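Local coordinates for polyhedrin (Operophtera brumata cypovirus 19, PDB 5A99), which forms the crystalline matrix of viral occlusion bodies (polyhedra), which probably protect embedded cypovirus particles outside the insect host, at residues Tyr71-Glu76 against Asp217-Tyr222; Leu37-Lys42 against Asp64-Pro69; Gly117-Gly122 against Phe187-Ala192; Asp30-Ala35 against Gln52-Ile57. All coordinates share one frame; numbering follows the deposited sequence.

Interaction 1 of 4, residues Tyr71-Glu76 against Asp217-Tyr222; sequences YRINDE and DLYAHY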
# COMPACT_ATOMS: atom_id res chain seq x y z
N TYR A 71 -9.94 11.19 -2.97
CA TYR A 71 -8.77 11.58 -3.76
C TYR A 71 -8.52 10.65 -4.97
O TYR A 71 -7.81 11.02 -5.90
CB TYR A 71 -7.53 11.76 -2.86
CG TYR A 71 -7.08 10.51 -2.12
CD1 TYR A 71 -7.62 10.17 -0.89
CD2 TYR A 71 -6.09 9.69 -2.65
CE1 TYR A 71 -7.21 9.04 -0.22
CE2 TYR A 71 -5.67 8.56 -1.99
CZ TYR A 71 -6.23 8.24 -0.77
OH TYR A 71 -5.80 7.10 -0.10
N ARG A 72 -9.12 9.47 -4.97
CA ARG A 72 -9.06 8.56 -6.12
C ARG A 72 -10.19 8.88 -7.11
O ARG A 72 -9.97 8.87 -8.32
CB ARG A 72 -9.15 7.10 -5.67
CG ARG A 72 -8.11 6.69 -4.64
CD ARG A 72 -6.68 6.95 -5.13
NE ARG A 72 -6.39 6.24 -6.37
CZ ARG A 72 -5.97 4.98 -6.43
NH1 ARG A 72 -5.78 4.27 -5.32
NH2 ARG A 72 -5.74 4.42 -7.62
N ILE A 73 -11.38 9.14 -6.59
CA ILE A 73 -12.53 9.60 -7.38
C ILE A 73 -13.03 10.93 -6.84
O ILE A 73 -13.90 10.99 -5.95
CB ILE A 73 -13.70 8.58 -7.36
CG1 ILE A 73 -13.22 7.20 -7.81
CG2 ILE A 73 -14.86 9.05 -8.23
CD1 ILE A 73 -12.89 7.10 -9.29
N ASN A 74 -12.48 12.01 -7.38
CA ASN A 74 -12.77 13.36 -6.94
C ASN A 74 -13.62 14.09 -7.98
O ASN A 74 -13.20 15.10 -8.55
CB ASN A 74 -11.44 14.09 -6.71
CG ASN A 74 -11.57 15.26 -5.76
OD1 ASN A 74 -12.46 15.29 -4.91
ND2 ASN A 74 -10.67 16.23 -5.91
N ASP A 75 -14.82 13.58 -8.23
CA ASP A 75 -15.66 14.11 -9.31
C ASP A 75 -16.95 14.77 -8.80
O ASP A 75 -17.82 15.10 -9.60
CB ASP A 75 -15.98 13.02 -10.35
CG ASP A 75 -16.59 11.77 -9.73
OD1 ASP A 75 -17.23 11.88 -8.66
OD2 ASP A 75 -16.44 10.68 -10.34
N GLU A 76 -17.05 14.96 -7.49
CA GLU A 76 -18.13 15.74 -6.90
C GLU A 76 -17.54 16.72 -5.87
O GLU A 76 -16.38 16.58 -5.45
CB GLU A 76 -19.17 14.83 -6.24
CG GLU A 76 -19.78 13.74 -7.15
CD GLU A 76 -20.90 14.26 -8.06
OE1 GLU A 76 -21.19 15.47 -8.04
OE2 GLU A 76 -21.50 13.44 -8.80
N ASP A 217 -5.58 -1.66 -7.06
CA ASP A 217 -7.02 -1.67 -6.88
C ASP A 217 -7.61 -0.75 -7.93
O ASP A 217 -7.08 0.34 -8.19
CB ASP A 217 -7.42 -1.20 -5.48
CG ASP A 217 -7.08 -2.21 -4.39
OD1 ASP A 217 -6.79 -3.38 -4.71
OD2 ASP A 217 -7.12 -1.82 -3.20
N LEU A 218 -8.70 -1.18 -8.54
CA LEU A 218 -9.39 -0.34 -9.51
C LEU A 218 -10.54 0.38 -8.83
O LEU A 218 -11.33 -0.24 -8.12
CB LEU A 218 -9.93 -1.18 -10.67
CG LEU A 218 -10.68 -0.41 -11.76
CD1 LEU A 218 -10.46 -1.04 -13.13
CD2 LEU A 218 -12.15 -0.36 -11.44
N TYR A 219 -10.60 1.70 -9.02
CA TYR A 219 -11.72 2.52 -8.56
C TYR A 219 -12.55 2.97 -9.75
O TYR A 219 -12.01 3.45 -10.74
CB TYR A 219 -11.18 3.77 -7.84
CG TYR A 219 -10.96 3.63 -6.34
CD1 TYR A 219 -9.91 2.89 -5.84
CD2 TYR A 219 -11.79 4.30 -5.44
CE1 TYR A 219 -9.70 2.78 -4.46
CE2 TYR A 219 -11.59 4.20 -4.07
CZ TYR A 219 -10.54 3.44 -3.58
OH TYR A 219 -10.34 3.35 -2.21
N ALA A 220 -13.87 2.83 -9.65
CA ALA A 220 -14.78 3.23 -10.72
C ALA A 220 -16.03 3.88 -10.15
O ALA A 220 -16.48 3.51 -9.07
CB ALA A 220 -15.17 2.04 -11.59
N HIS A 221 -16.58 4.83 -10.89
CA HIS A 221 -17.79 5.55 -10.51
C HIS A 221 -18.83 5.42 -11.62
O HIS A 221 -18.57 5.79 -12.77
CB HIS A 221 -17.44 7.02 -10.23
CG HIS A 221 -18.57 7.82 -9.64
ND1 HIS A 221 -19.70 7.24 -9.11
CD2 HIS A 221 -18.72 9.16 -9.50
CE1 HIS A 221 -20.51 8.20 -8.67
NE2 HIS A 221 -19.93 9.36 -8.90
N TYR A 222 -20.00 4.88 -11.28
CA TYR A 222 -21.07 4.66 -12.26
C TYR A 222 -22.35 5.41 -11.87
O TYR A 222 -22.71 5.48 -10.68
CB TYR A 222 -21.35 3.16 -12.46
CG TYR A 222 -20.34 2.50 -13.36
CD1 TYR A 222 -20.41 2.64 -14.74
CD2 TYR A 222 -19.27 1.79 -12.83
CE1 TYR A 222 -19.47 2.07 -15.58
CE2 TYR A 222 -18.30 1.21 -13.67
CZ TYR A 222 -18.42 1.35 -15.04
OH TYR A 222 -17.48 0.78 -15.88
O HOH W 1 -5.23 1.72 -6.93

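Interaction 2 of 4, residues Leu37-Lys42 against Asp64-Pro69; sequences LVLYMK and DQLVLP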
# COMPACT_ATOMS: atom_id res chain seq x y z
N LEU A 37 -15.60 -4.44 -3.78
CA LEU A 37 -16.34 -3.73 -2.77
C LEU A 37 -17.17 -2.68 -3.51
O LEU A 37 -16.63 -1.76 -4.12
CB LEU A 37 -15.40 -3.09 -1.75
CG LEU A 37 -16.06 -2.26 -0.65
CD1 LEU A 37 -17.16 -3.03 0.05
CD2 LEU A 37 -15.01 -1.77 0.35
N VAL A 38 -18.48 -2.88 -3.50
CA VAL A 38 -19.39 -2.01 -4.23
C VAL A 38 -20.11 -1.14 -3.23
O VAL A 38 -20.77 -1.64 -2.32
CB VAL A 38 -20.41 -2.81 -5.03
CG1 VAL A 38 -21.33 -1.87 -5.87
CG2 VAL A 38 -19.72 -3.82 -5.90
N LEU A 39 -20.00 0.16 -3.41
CA LEU A 39 -20.61 1.10 -2.48
C LEU A 39 -21.75 1.85 -3.15
O LEU A 39 -21.56 2.51 -4.18
CB LEU A 39 -19.56 2.08 -1.96
CG LEU A 39 -18.37 1.36 -1.34
CD1 LEU A 39 -17.19 2.28 -1.10
CD2 LEU A 39 -18.80 0.70 -0.04
N TYR A 40 -22.94 1.73 -2.58
CA TYR A 40 -24.11 2.41 -3.10
C TYR A 40 -24.28 3.72 -2.38
O TYR A 40 -24.49 3.76 -1.17
CB TYR A 40 -25.33 1.52 -2.97
CG TYR A 40 -25.11 0.16 -3.60
CD1 TYR A 40 -25.32 -0.05 -4.96
CD2 TYR A 40 -24.64 -0.90 -2.83
CE1 TYR A 40 -25.09 -1.29 -5.53
CE2 TYR A 40 -24.41 -2.13 -3.40
CZ TYR A 40 -24.64 -2.32 -4.74
OH TYR A 40 -24.41 -3.55 -5.30
N MET A 41 -24.16 4.80 -3.14
CA MET A 41 -24.07 6.12 -2.56
C MET A 41 -25.46 6.75 -2.43
O MET A 41 -26.48 6.19 -2.88
CB MET A 41 -23.12 7.00 -3.40
CG MET A 41 -21.76 6.35 -3.72
SD MET A 41 -20.82 5.60 -2.36
CE MET A 41 -20.39 7.07 -1.44
N LYS A 42 -25.51 7.92 -1.81
CA LYS A 42 -26.77 8.55 -1.45
C LYS A 42 -27.50 9.12 -2.67
O LYS A 42 -28.70 9.41 -2.62
CB LYS A 42 -26.51 9.62 -0.38
CG LYS A 42 -26.04 9.01 0.93
CD LYS A 42 -25.79 10.02 2.05
CE LYS A 42 -25.65 9.30 3.39
NZ LYS A 42 -25.42 10.18 4.55
N ASP A 64 -12.08 7.75 4.38
CA ASP A 64 -11.86 8.71 3.31
C ASP A 64 -11.47 8.03 1.99
O ASP A 64 -11.32 8.69 0.97
CB ASP A 64 -10.83 9.77 3.71
CG ASP A 64 -9.41 9.23 3.73
OD1 ASP A 64 -9.21 8.05 4.09
OD2 ASP A 64 -8.48 10.00 3.37
N GLN A 65 -11.33 6.72 2.01
CA GLN A 65 -11.13 5.98 0.79
C GLN A 65 -12.41 5.29 0.35
O GLN A 65 -12.44 4.68 -0.71
CB GLN A 65 -9.99 4.97 0.97
CG GLN A 65 -8.70 5.65 1.40
CD GLN A 65 -7.66 4.67 1.89
OE1 GLN A 65 -7.98 3.69 2.56
NE2 GLN A 65 -6.41 4.92 1.55
N LEU A 66 -13.47 5.43 1.15
CA LEU A 66 -14.77 4.81 0.87
C LEU A 66 -15.85 5.83 0.50
O LEU A 66 -16.76 5.54 -0.27
CB LEU A 66 -15.25 4.00 2.09
CG LEU A 66 -14.36 2.83 2.53
CD1 LEU A 66 -14.77 2.29 3.90
CD2 LEU A 66 -14.39 1.74 1.49
N VAL A 67 -15.75 7.03 1.04
CA VAL A 67 -16.72 8.07 0.72
C VAL A 67 -16.53 8.50 -0.74
O VAL A 67 -15.53 8.16 -1.37
CB VAL A 67 -16.55 9.29 1.64
CG1 VAL A 67 -16.80 8.91 3.08
CG2 VAL A 67 -15.15 9.90 1.47
N LEU A 68 -17.50 9.23 -1.27
CA LEU A 68 -17.32 9.91 -2.55
C LEU A 68 -17.89 11.32 -2.45
O LEU A 68 -19.06 11.50 -2.14
CB LEU A 68 -17.99 9.12 -3.69
CG LEU A 68 -17.58 9.51 -5.11
CD1 LEU A 68 -17.99 8.40 -6.10
CD2 LEU A 68 -18.19 10.84 -5.53
N PRO A 69 -17.09 12.34 -2.80
CA PRO A 69 -15.81 12.22 -3.49
C PRO A 69 -14.64 11.84 -2.58
O PRO A 69 -14.69 12.01 -1.34
CB PRO A 69 -15.59 13.63 -4.04
CG PRO A 69 -16.27 14.52 -3.05
CD PRO A 69 -17.46 13.74 -2.56

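Interaction 3 of 4, residues Gly117-Gly122 against Phe187-Ala192; sequences GDVDLG and FAVQRA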
# COMPACT_ATOMS: atom_id res chain seq x y z
N GLY A 117 -13.90 -16.42 -8.39
CA GLY A 117 -12.76 -17.25 -8.72
C GLY A 117 -12.81 -18.51 -7.89
O GLY A 117 -13.81 -18.77 -7.22
N ASP A 118 -11.74 -19.31 -7.94
CA ASP A 118 -11.65 -20.51 -7.13
C ASP A 118 -11.20 -20.07 -5.75
O ASP A 118 -10.04 -20.24 -5.37
CB ASP A 118 -10.65 -21.51 -7.72
CG ASP A 118 -10.62 -22.82 -6.96
OD1 ASP A 118 -11.68 -23.19 -6.40
OD2 ASP A 118 -9.55 -23.46 -6.91
N VAL A 119 -12.11 -19.47 -5.01
CA VAL A 119 -11.73 -18.91 -3.73
C VAL A 119 -11.84 -19.94 -2.61
O VAL A 119 -12.68 -20.84 -2.64
CB VAL A 119 -12.57 -17.65 -3.36
CG1 VAL A 119 -12.56 -16.66 -4.50
CG2 VAL A 119 -13.96 -18.03 -3.01
N ASP A 120 -10.96 -19.78 -1.63
CA ASP A 120 -11.03 -20.51 -0.39
C ASP A 120 -12.07 -19.82 0.46
O ASP A 120 -11.82 -18.76 1.05
CB ASP A 120 -9.68 -20.48 0.30
CG ASP A 120 -9.74 -21.02 1.71
OD1 ASP A 120 -10.73 -21.71 2.04
OD2 ASP A 120 -8.79 -20.78 2.47
N LEU A 121 -13.26 -20.39 0.52
CA LEU A 121 -14.37 -19.77 1.23
C LEU A 121 -14.07 -19.60 2.73
O LEU A 121 -14.54 -18.65 3.34
CB LEU A 121 -15.65 -20.56 1.02
CG LEU A 121 -16.28 -20.48 -0.37
CD1 LEU A 121 -17.40 -21.50 -0.53
CD2 LEU A 121 -16.79 -19.08 -0.65
N GLY A 122 -13.30 -20.53 3.29
CA GLY A 122 -12.87 -20.42 4.68
C GLY A 122 -11.90 -19.28 4.93
O GLY A 122 -11.59 -18.97 6.08
N PHE A 187 -10.93 -6.48 4.32
CA PHE A 187 -11.27 -7.83 3.88
C PHE A 187 -10.05 -8.61 3.36
O PHE A 187 -8.98 -8.06 3.13
CB PHE A 187 -12.41 -7.81 2.85
CG PHE A 187 -12.10 -7.05 1.60
CD1 PHE A 187 -11.30 -7.61 0.62
CD2 PHE A 187 -12.63 -5.79 1.39
CE1 PHE A 187 -11.01 -6.92 -0.55
CE2 PHE A 187 -12.36 -5.10 0.22
CZ PHE A 187 -11.54 -5.66 -0.74
N ALA A 188 -10.24 -9.91 3.25
CA ALA A 188 -9.19 -10.80 2.77
C ALA A 188 -9.82 -12.02 2.16
O ALA A 188 -10.93 -12.43 2.53
CB ALA A 188 -8.28 -11.20 3.88
N VAL A 189 -9.10 -12.60 1.21
CA VAL A 189 -9.49 -13.85 0.62
C VAL A 189 -8.29 -14.40 -0.16
O VAL A 189 -7.55 -13.64 -0.78
CB VAL A 189 -10.72 -13.69 -0.30
CG1 VAL A 189 -10.50 -12.60 -1.34
CG2 VAL A 189 -11.06 -15.01 -0.97
N GLN A 190 -8.10 -15.72 -0.11
CA GLN A 190 -7.05 -16.38 -0.89
C GLN A 190 -7.69 -17.40 -1.82
O GLN A 190 -8.86 -17.80 -1.62
CB GLN A 190 -6.04 -17.08 0.04
CG GLN A 190 -6.62 -18.23 0.82
CD GLN A 190 -5.57 -19.05 1.58
OE1 GLN A 190 -4.37 -18.73 1.57
NE2 GLN A 190 -6.03 -20.12 2.23
N ARG A 191 -6.94 -17.83 -2.82
CA ARG A 191 -7.44 -18.87 -3.71
C ARG A 191 -7.42 -20.18 -2.95
O ARG A 191 -6.58 -20.38 -2.07
CB ARG A 191 -6.63 -18.99 -5.01
CG ARG A 191 -5.40 -19.88 -4.96
CD ARG A 191 -4.87 -20.24 -6.37
NE ARG A 191 -5.02 -19.15 -7.34
CZ ARG A 191 -5.90 -19.15 -8.33
NH1 ARG A 191 -6.72 -20.18 -8.51
NH2 ARG A 191 -5.98 -18.12 -9.14
N ALA A 192 -8.34 -21.07 -3.31
CA ALA A 192 -8.42 -22.39 -2.71
C ALA A 192 -7.17 -23.22 -2.99
O ALA A 192 -6.68 -23.27 -4.12
CB ALA A 192 -9.65 -23.13 -3.25
O HOH W 2 -7.13 -22.72 -6.81

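Interaction 4 of 4, residues Asp30-Ala35 against Gln52-Ile57; sequences DSYIYA and QNPRII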
# COMPACT_ATOMS: atom_id res chain seq x y z
N ASP A 30 -2.49 -19.53 -12.17
CA ASP A 30 -2.14 -18.40 -13.03
C ASP A 30 -3.38 -17.68 -13.54
O ASP A 30 -3.32 -16.97 -14.54
CB ASP A 30 -1.30 -18.88 -14.21
CG ASP A 30 -0.13 -19.73 -13.78
OD1 ASP A 30 0.57 -19.34 -12.81
OD2 ASP A 30 0.05 -20.79 -14.40
N SER A 31 -4.49 -17.88 -12.86
CA SER A 31 -5.68 -17.08 -13.11
C SER A 31 -5.85 -16.14 -11.92
O SER A 31 -5.02 -16.12 -11.02
CB SER A 31 -6.92 -17.97 -13.29
OG SER A 31 -7.34 -18.56 -12.07
N TYR A 32 -6.94 -15.39 -11.91
CA TYR A 32 -7.16 -14.42 -10.85
C TYR A 32 -8.29 -14.79 -9.88
O TYR A 32 -9.25 -15.47 -10.23
CB TYR A 32 -7.45 -13.05 -11.45
CG TYR A 32 -6.18 -12.33 -11.83
CD1 TYR A 32 -5.58 -12.57 -13.05
CD2 TYR A 32 -5.59 -11.43 -10.97
CE1 TYR A 32 -4.42 -11.92 -13.41
CE2 TYR A 32 -4.43 -10.78 -11.31
CZ TYR A 32 -3.84 -11.03 -12.54
OH TYR A 32 -2.70 -10.40 -12.91
N ILE A 33 -8.14 -14.31 -8.65
CA ILE A 33 -9.28 -14.22 -7.76
C ILE A 33 -9.61 -12.75 -7.66
O ILE A 33 -8.72 -11.88 -7.78
CB ILE A 33 -9.05 -14.86 -6.37
CG1 ILE A 33 -7.80 -14.30 -5.71
CG2 ILE A 33 -8.94 -16.37 -6.49
CD1 ILE A 33 -7.58 -14.82 -4.29
N TYR A 34 -10.89 -12.47 -7.47
CA TYR A 34 -11.39 -11.10 -7.49
C TYR A 34 -12.20 -10.82 -6.24
O TYR A 34 -12.92 -11.69 -5.73
CB TYR A 34 -12.25 -10.84 -8.74
CG TYR A 34 -11.50 -11.02 -10.03
CD1 TYR A 34 -10.68 -10.02 -10.52
CD2 TYR A 34 -11.61 -12.20 -10.75
CE1 TYR A 34 -9.99 -10.19 -11.70
CE2 TYR A 34 -10.93 -12.38 -11.93
CZ TYR A 34 -10.13 -11.36 -12.40
OH TYR A 34 -9.44 -11.54 -13.57
N ALA A 35 -12.05 -9.60 -5.75
CA ALA A 35 -12.80 -9.09 -4.62
C ALA A 35 -13.30 -7.69 -4.96
O ALA A 35 -12.51 -6.77 -5.17
CB ALA A 35 -11.93 -9.07 -3.38
N GLN A 52 -7.64 -7.51 -6.91
CA GLN A 52 -7.39 -8.75 -7.61
C GLN A 52 -5.95 -9.20 -7.44
O GLN A 52 -5.03 -8.39 -7.28
CB GLN A 52 -7.72 -8.61 -9.10
CG GLN A 52 -6.73 -7.75 -9.87
CD GLN A 52 -7.20 -7.44 -11.29
OE1 GLN A 52 -8.39 -7.29 -11.55
NE2 GLN A 52 -6.24 -7.32 -12.21
N ASN A 53 -5.76 -10.51 -7.52
CA ASN A 53 -4.45 -11.10 -7.35
C ASN A 53 -4.48 -12.56 -7.81
O ASN A 53 -5.52 -13.23 -7.72
CB ASN A 53 -4.05 -11.02 -5.87
CG ASN A 53 -2.58 -11.32 -5.65
OD1 ASN A 53 -2.19 -12.47 -5.42
ND2 ASN A 53 -1.75 -10.29 -5.72
N PRO A 54 -3.35 -13.06 -8.32
CA PRO A 54 -3.39 -14.46 -8.73
C PRO A 54 -3.52 -15.42 -7.56
O PRO A 54 -3.91 -16.57 -7.77
CB PRO A 54 -2.07 -14.67 -9.48
CG PRO A 54 -1.22 -13.49 -9.17
CD PRO A 54 -2.01 -12.46 -8.44
N ARG A 55 -3.25 -14.95 -6.35
CA ARG A 55 -3.14 -15.86 -5.20
C ARG A 55 -3.81 -15.39 -3.91
O ARG A 55 -4.51 -16.16 -3.26
CB ARG A 55 -1.67 -16.12 -4.90
CG ARG A 55 -0.98 -16.99 -5.93
CD ARG A 55 0.44 -17.28 -5.51
NE ARG A 55 1.12 -18.14 -6.46
CZ ARG A 55 2.22 -18.84 -6.19
NH1 ARG A 55 2.77 -18.77 -4.97
NH2 ARG A 55 2.76 -19.60 -7.12
N ILE A 56 -3.58 -14.14 -3.53
CA ILE A 56 -3.97 -13.69 -2.21
C ILE A 56 -4.34 -12.21 -2.20
O ILE A 56 -3.68 -11.38 -2.84
CB ILE A 56 -2.85 -13.99 -1.16
CG1 ILE A 56 -3.35 -13.71 0.27
CG2 ILE A 56 -1.56 -13.22 -1.47
CD1 ILE A 56 -2.37 -14.14 1.38
N ILE A 57 -5.40 -11.89 -1.47
CA ILE A 57 -5.88 -10.53 -1.38
C ILE A 57 -6.08 -10.18 0.09
O ILE A 57 -6.85 -10.84 0.79
CB ILE A 57 -7.21 -10.36 -2.16
CG1 ILE A 57 -6.98 -10.54 -3.67
CG2 ILE A 57 -7.85 -9.00 -1.88
CD1 ILE A 57 -8.26 -10.40 -4.52

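Interaction 1 of 4, residues Tyr71-Glu76 against Asp217-Tyr222
On strand 218-222, an outermost strand of the chain's six-stranded antiparallel sheet, Tyr219 and His221 reach the loop 71-76 and meet Arg72 and Ile73. CB of Arg72 lies over one face of the Tyr219 ring, 4.0 Å from the ring centroid and 15° off the normal. This is a CH-pi contact. The arginine chain then bends twice, at chi2 and chi3, and brings one face of its guanidinium over Tyr219 CD1, with the two planes 35° apart. A water takes a hydrogen bond from Arg72 NH2 (2.8 Å) and gives one to Asp217 O (2.6 Å). The charge partner of NH2 is Asp64 of the second subunit. Ile73 reaches the roots of both strand side chains. Its CG1 is 4.0 Å from Tyr219 CB, and its CG2 is 3.8 Å from His221 CB. The far ends of these two side chains are held within the chain, His221 ND1 by Leu46 O and Tyr219 OH by Gln65 O. Strand 218-222 pairs with strand 46-53 through backbone bonds of Leu218, Ala220 and Tyr222, and Tyr222 packs on helix 225-236.

Interaction 2 of 4, residues Leu37-Lys42 against Asp64-Pro69
Leu37 has CG anti to its backbone N (chi1 178°), while Leu66 carries CG beside the N (chi1 -62°); these settings bring their CD2 methyls together at 3.7 Å. The CD1 methyl of Leu39 meets two parts of Leu66: the side-chain CD2 at 3.9 Å and the backbone O at 3.4 Å. The same Leu66 methyl, CD2, therefore touches both leucines of the strand. The Leu66 side chain crosses each of them at about a right angle. Met41 reaches the loop in another way. Its chain is bent at chi2 and again at chi3 (-68°), so the thioether folds back and the terminal CE turns to the loop backbone. CE lies 3.6 Å from Leu68 N and 3.9 Å from Leu68 CB. It also approaches the carbonyl of Leu66.

No hydrogen bond joins the two segments. The side-chain contacts are apolar, and the touching residues are buried. The loop backbone has a polar link of its own, from Val67 O to Asn70 ND2. Around the cluster, Leu37 and Leu66 both touch Ile185 of strand 184-190, and Leu39 packs on Phe111. Leu37, Leu39 and Met41 are alternate residues that all point to the loop. The face of strand 33-40 that bears Leu37 and Leu39 thus looks to the loop and, through Leu37, to strand 184-190 of the three-stranded sheet, which is consistent with a beta-sandwich core.

Interaction 3 of 4, residues Gly117-Gly122 against Phe187-Ala192
Asp120 and Gln190 meet beside a single beta bridge, Val119 with Arg191, which joins the loop 117-122 to the end of strand 184-190. The bridge has two backbone bonds, Ala192 N to Asp118 O (2.8 Å) and Asp120 N to Gln190 O (2.9 Å). Asp120 CB comes first, 3.4 Å from Gln190 O and close to Ala192 CA. CG stands anti to the backbone N (chi1 171°), which carries the carboxylate across to the glutamine amide. OD2 accepts from Gln190 NE2 at 2.8 Å, on its anti side and 17° out of the carboxylate plane. The donor hydrogen points almost straight at it (171°). OD1 takes a weak bond from Gly122 N. The other end of the glutamine amide, OE1, is bonded to Tyr200 OH. Across the bridge, Val119 CB packs on Val189 CG2. Asp118 is the centre of an inverse gamma turn. Its OD1 forms a salt bridge with Arg194, and Arg191 NE is bonded to Pro54 O. One water gives hydrogen bonds to Asp118 OD2 (2.5 Å) and Ala192 O (2.8 Å) and accepts one from Arg191 NH1 at 3.1 Å, in the plane of the guanidinium.

Interaction 4 of 4, residues Asp30-Ala35 against Gln52-Ile57
Ile33 and Asn53 form an antiparallel hydrogen-bonded pair, with Ile33 N to Asn53 O at 3.0 Å and nearly straight (175°), and Asn53 N to Ile33 O longer at 3.3 Å. Next to them, Tyr34 and Gln52 are a non-hydrogen-bonded pair. Ile33 CG1 lies between the backbone N and the carbonyl carbon (chi1 54°). This sets CG1 against Asn53 O at 3.2 Å and sends CD1 on to Arg55 O at 3.5 Å. The Ile57 and Ile33 side chains run antiparallel past one another. CD1 of Ile57 packs on Ile33 CG1 and, at 4.1 Å, on Ala35 CB.

These pairs close the open end of the beta hairpin of strands 33-40 and 46-53. There the chain turns through an Asx turn into strand 56-61, which belongs to the second sheet. Asn53 OD1 holds the turn. It accepts from Arg55 N and Ile56 N, each at 2.9 Å, which come from opposite faces of the amide plane. Its ND2 is bonded to Arg211 O.

On the other face, Tyr34 and Gln52 run alongside each other. Gln52 OE1 meets the edge of the Tyr34 ring at CE1 (3.3 Å), with amide and ring planes 77° apart. OE1 also accepts from Arg50 NE. Tyr32 lays CD2 against Asn53 C at 3.5 Å, and CE2 faces Pro54 CD. The hydroxyl of Tyr32 is bonded to Asp214 and to Ser135 of the second subunit, and that of Tyr34 to Ala140 O of the same neighbour.

How the interactions relate
Along the chain, interactions 4 and 2 cross, since their segments alternate; both use strand 33-40, but their centres are 23 Å apart. Interaction 3 comes after both, within the long span that interaction 1 encloses. Interactions 1 and 2 sit together, with centres 9 Å apart, and are joined through Gln65, whose side chain meets the hydroxyl of Tyr71 in a probable hydrogen bond. Interactions 3 and 4 form a second pair, also 9 Å apart between centres, where strands 184-190 and 56-61 run side by side. The centres of one pair lie 22 to 26 Å from those of the other. Interactions 1, 2 and 4 reach the six-stranded sheet. Every contact also touches another subunit, so the fold is tied into the trimeric assembly.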